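Local coordinates for protein aminopeptidase YwaD (Bacillus subtilis, PDB 6HC6) that releases N-terminal residues from peptides by hydrolysis as a secreted two-zinc aminopeptidase, with arginine, lysine and leucine among the residues released, at residues A[250-255]-A[293-298]. Residues are numbered along the deposited sequence; the frame is centred on the assembly and turned at random.
Sequences HYDSVP and AEELGL. With ZN (zinc ion), chain D; ZN (zinc ion), chain E.
His-250 lies against Glu-294 beneath the two-zinc centre of the M28 peptidase fold, where the loops following strands 244-250 and 285-291 meet. The packing is tightest here: CB of His-250 comes within 3.3 Å of CB of Glu-294, and Glu-294 CG sits over the imidazole face, 3.9 Å from its centroid, a CH-pi contact. With CG anti to the backbone N (chi1 -176°) and a bend at chi2, Glu-294 folds across the ring and brings OE2 above its centre, carboxylate and imidazole planes 28° apart. Glu-294 OE2 also accepts a 2.7 Å hydrogen bond from the water O joining both zinc ions, making Glu-294 a second-shell residue; its place corresponds to the general-base glutamate of M28 relatives, so a similar role is likely.

Beside ND1 of the ring, Asp-252 ties the loops together. Its OD2 receives Glu-295 N through the syn lone pair at 2.9 Å and 167°, nearly straight, whereas the bond from Glu-294 N to OD1 is weak. OD1 also takes His-250 ND1 at 3.0 Å from above the carboxylate plane, an arrangement that would orient NE2 toward its zinc. An asparagine in place of Asp-252 would probably leave at least one of these N-H groups facing an NH2 and weaken the electrostatic support of the zinc-bound imidazole.

The Val-254 side is looser: Val-254 offers only its CG1 branch to the carboxylate of Glu-295, both residues are partly exposed, and a water links Val-254 N to Glu-295 OE2. Asp-262 bridges the metals; Asp-323 completes the protein ligands of the His-250 zinc, His-401 and Glu-452 those of the other. Glu-295 grips that second zinc with both oxygens, OE1 at 2.3 Å and OE2 at 2.2 Å.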
loop_
_atom_site.group_PDB
_atom_site.type_symbol
_atom_site.label_atom_id
_atom_site.label_comp_id
_atom_site.label_asym_id
_atom_site.label_seq_id
_atom_site.Cartn_x
_atom_site.Cartn_y
_atom_site.Cartn_z
ATOM N N HIS A 250 5.143 3.380 3.703
ATOM C CA HIS A 250 4.025 4.181 3.211
ATOM C C HIS A 250 3.068 4.509 4.348
ATOM O O HIS A 250 2.838 3.694 5.241
ATOM C CB HIS A 250 3.305 3.487 2.048
ATOM C CG HIS A 250 2.432 2.318 2.425
ATOM N ND1 HIS A 250 1.088 2.453 2.705
ATOM C CD2 HIS A 250 2.681 0.986 2.439
ATOM C CE1 HIS A 250 0.560 1.266 2.952
ATOM N NE2 HIS A 250 1.498 0.349 2.764
ATOM N N TYR A 251 2.512 5.717 4.315
ATOM C CA TYR A 251 1.686 6.177 5.422
ATOM C C TYR A 251 0.227 6.341 5.017
ATOM O O TYR A 251 -0.586 6.792 5.837
ATOM C CB TYR A 251 2.254 7.478 6.007
ATOM C CG TYR A 251 2.136 8.685 5.107
ATOM C CD1 TYR A 251 3.057 8.919 4.093
ATOM C CD2 TYR A 251 1.124 9.600 5.289
ATOM C CE1 TYR A 251 2.941 10.013 3.254
ATOM C CE2 TYR A 251 1.003 10.721 4.468
ATOM C CZ TYR A 251 1.914 10.913 3.452
ATOM O OH TYR A 251 1.817 12.007 2.623
ATOM N N ASP A 252 -0.139 5.943 3.796
ATOM C CA ASP A 252 -1.552 5.927 3.431
ATOM C C ASP A 252 -2.166 4.561 3.722
ATOM O O ASP A 252 -1.465 3.577 3.959
ATOM C CB ASP A 252 -1.744 6.295 1.964
ATOM C CG ASP A 252 -1.181 5.250 1.012
ATOM O OD1 ASP A 252 -0.023 4.814 1.229
ATOM O OD2 ASP A 252 -1.880 4.892 0.036
ATOM N N SER A 253 -3.498 4.512 3.714
ATOM C CA SER A 253 -4.230 3.264 3.917
ATOM C C SER A 253 -5.397 3.213 2.942
ATOM O O SER A 253 -5.733 4.209 2.300
ATOM C CB SER A 253 -4.726 3.115 5.361
ATOM O OG SER A 253 -5.787 4.010 5.624
ATOM N N VAL A 254 -6.022 2.043 2.836
ATOM C CA VAL A 254 -7.151 1.862 1.914
ATOM C C VAL A 254 -8.425 2.398 2.561
ATOM O O VAL A 254 -8.504 2.515 3.797
ATOM C CB VAL A 254 -7.324 0.388 1.496
ATOM C CG1 VAL A 254 -6.039 -0.169 0.854
ATOM C CG2 VAL A 254 -7.755 -0.465 2.688
ATOM N N PRO A 255 -9.432 2.763 1.768
ATOM C CA PRO A 255 -10.678 3.273 2.343
ATOM C C PRO A 255 -11.264 2.331 3.385
ATOM O O PRO A 255 -11.206 1.108 3.248
ATOM C CB PRO A 255 -11.596 3.399 1.122
ATOM C CG PRO A 255 -10.678 3.698 0.002
ATOM C CD PRO A 255 -9.421 2.872 0.296
ATOM N N ALA A 293 0.376 7.592 -1.004
ATOM C CA ALA A 293 -0.316 7.009 -2.164
ATOM C C ALA A 293 0.263 5.660 -2.601
ATOM O O ALA A 293 0.243 5.314 -3.783
ATOM C CB ALA A 293 -0.319 7.977 -3.356
ATOM N N GLU A 294 0.761 4.861 -1.665
ATOM C CA GLU A 294 1.202 3.517 -2.045
ATOM C C GLU A 294 0.040 2.619 -2.460
ATOM O O GLU A 294 0.216 1.726 -3.299
ATOM C CB GLU A 294 1.947 2.876 -0.880
ATOM C CG GLU A 294 2.559 1.496 -1.160
ATOM C CD GLU A 294 1.583 0.343 -1.036
ATOM O OE1 GLU A 294 1.862 -0.724 -1.630
ATOM O OE2 GLU A 294 0.529 0.504 -0.384
ATOM N N GLU A 295 -1.135 2.809 -1.866
ATOM C CA GLU A 295 -2.211 1.858 -2.093
ATOM C C GLU A 295 -2.798 2.002 -3.484
ATOM O O GLU A 295 -3.525 1.110 -3.927
ATOM C CB GLU A 295 -3.314 2.012 -1.026
ATOM C CG GLU A 295 -2.868 1.731 0.425
ATOM C CD GLU A 295 -2.685 0.225 0.739
ATOM O OE1 GLU A 295 -2.689 -0.613 -0.183
ATOM O OE2 GLU A 295 -2.510 -0.102 1.927
ATOM N N LEU A 296 -2.475 3.084 -4.181
ATOM C CA LEU A 296 -2.923 3.294 -5.546
ATOM C C LEU A 296 -1.957 2.724 -6.568
ATOM O O LEU A 296 -2.177 2.903 -7.770
ATOM C CB LEU A 296 -3.118 4.787 -5.805
ATOM C CG LEU A 296 -4.222 5.460 -4.996
ATOM C CD1 LEU A 296 -4.289 6.926 -5.414
ATOM C CD2 LEU A 296 -5.551 4.773 -5.313
ATOM N N GLY A 297 -0.884 2.072 -6.124
ATOM C CA GLY A 297 0.068 1.501 -7.056
ATOM C C GLY A 297 1.458 2.099 -6.917
ATOM O O GLY A 297 2.117 2.387 -7.921
ATOM N N LEU A 298 1.916 2.288 -5.677
ATOM C CA LEU A 298 3.277 2.749 -5.414
ATOM C C LEU A 298 3.509 4.144 -5.981
ATOM O O LEU A 298 4.587 4.448 -6.478
ATOM C CB LEU A 298 4.319 1.775 -5.988
ATOM C CG LEU A 298 4.028 0.289 -5.809
ATOM C CD1 LEU A 298 5.205 -0.568 -6.301
ATOM C CD2 LEU A 298 3.712 0.007 -4.324
HETATM ZN ZN ZN D . 1.269 -1.800 2.824
HETATM ZN ZN ZN E . -2.235 -2.209 1.472
HETATM O O HOH W 1 -4.342 -0.140 4.204
HETATM O O HOH W 2 -0.017 -1.633 1.215
HETATM O O HOH W 3 1.069 -3.701 2.242
#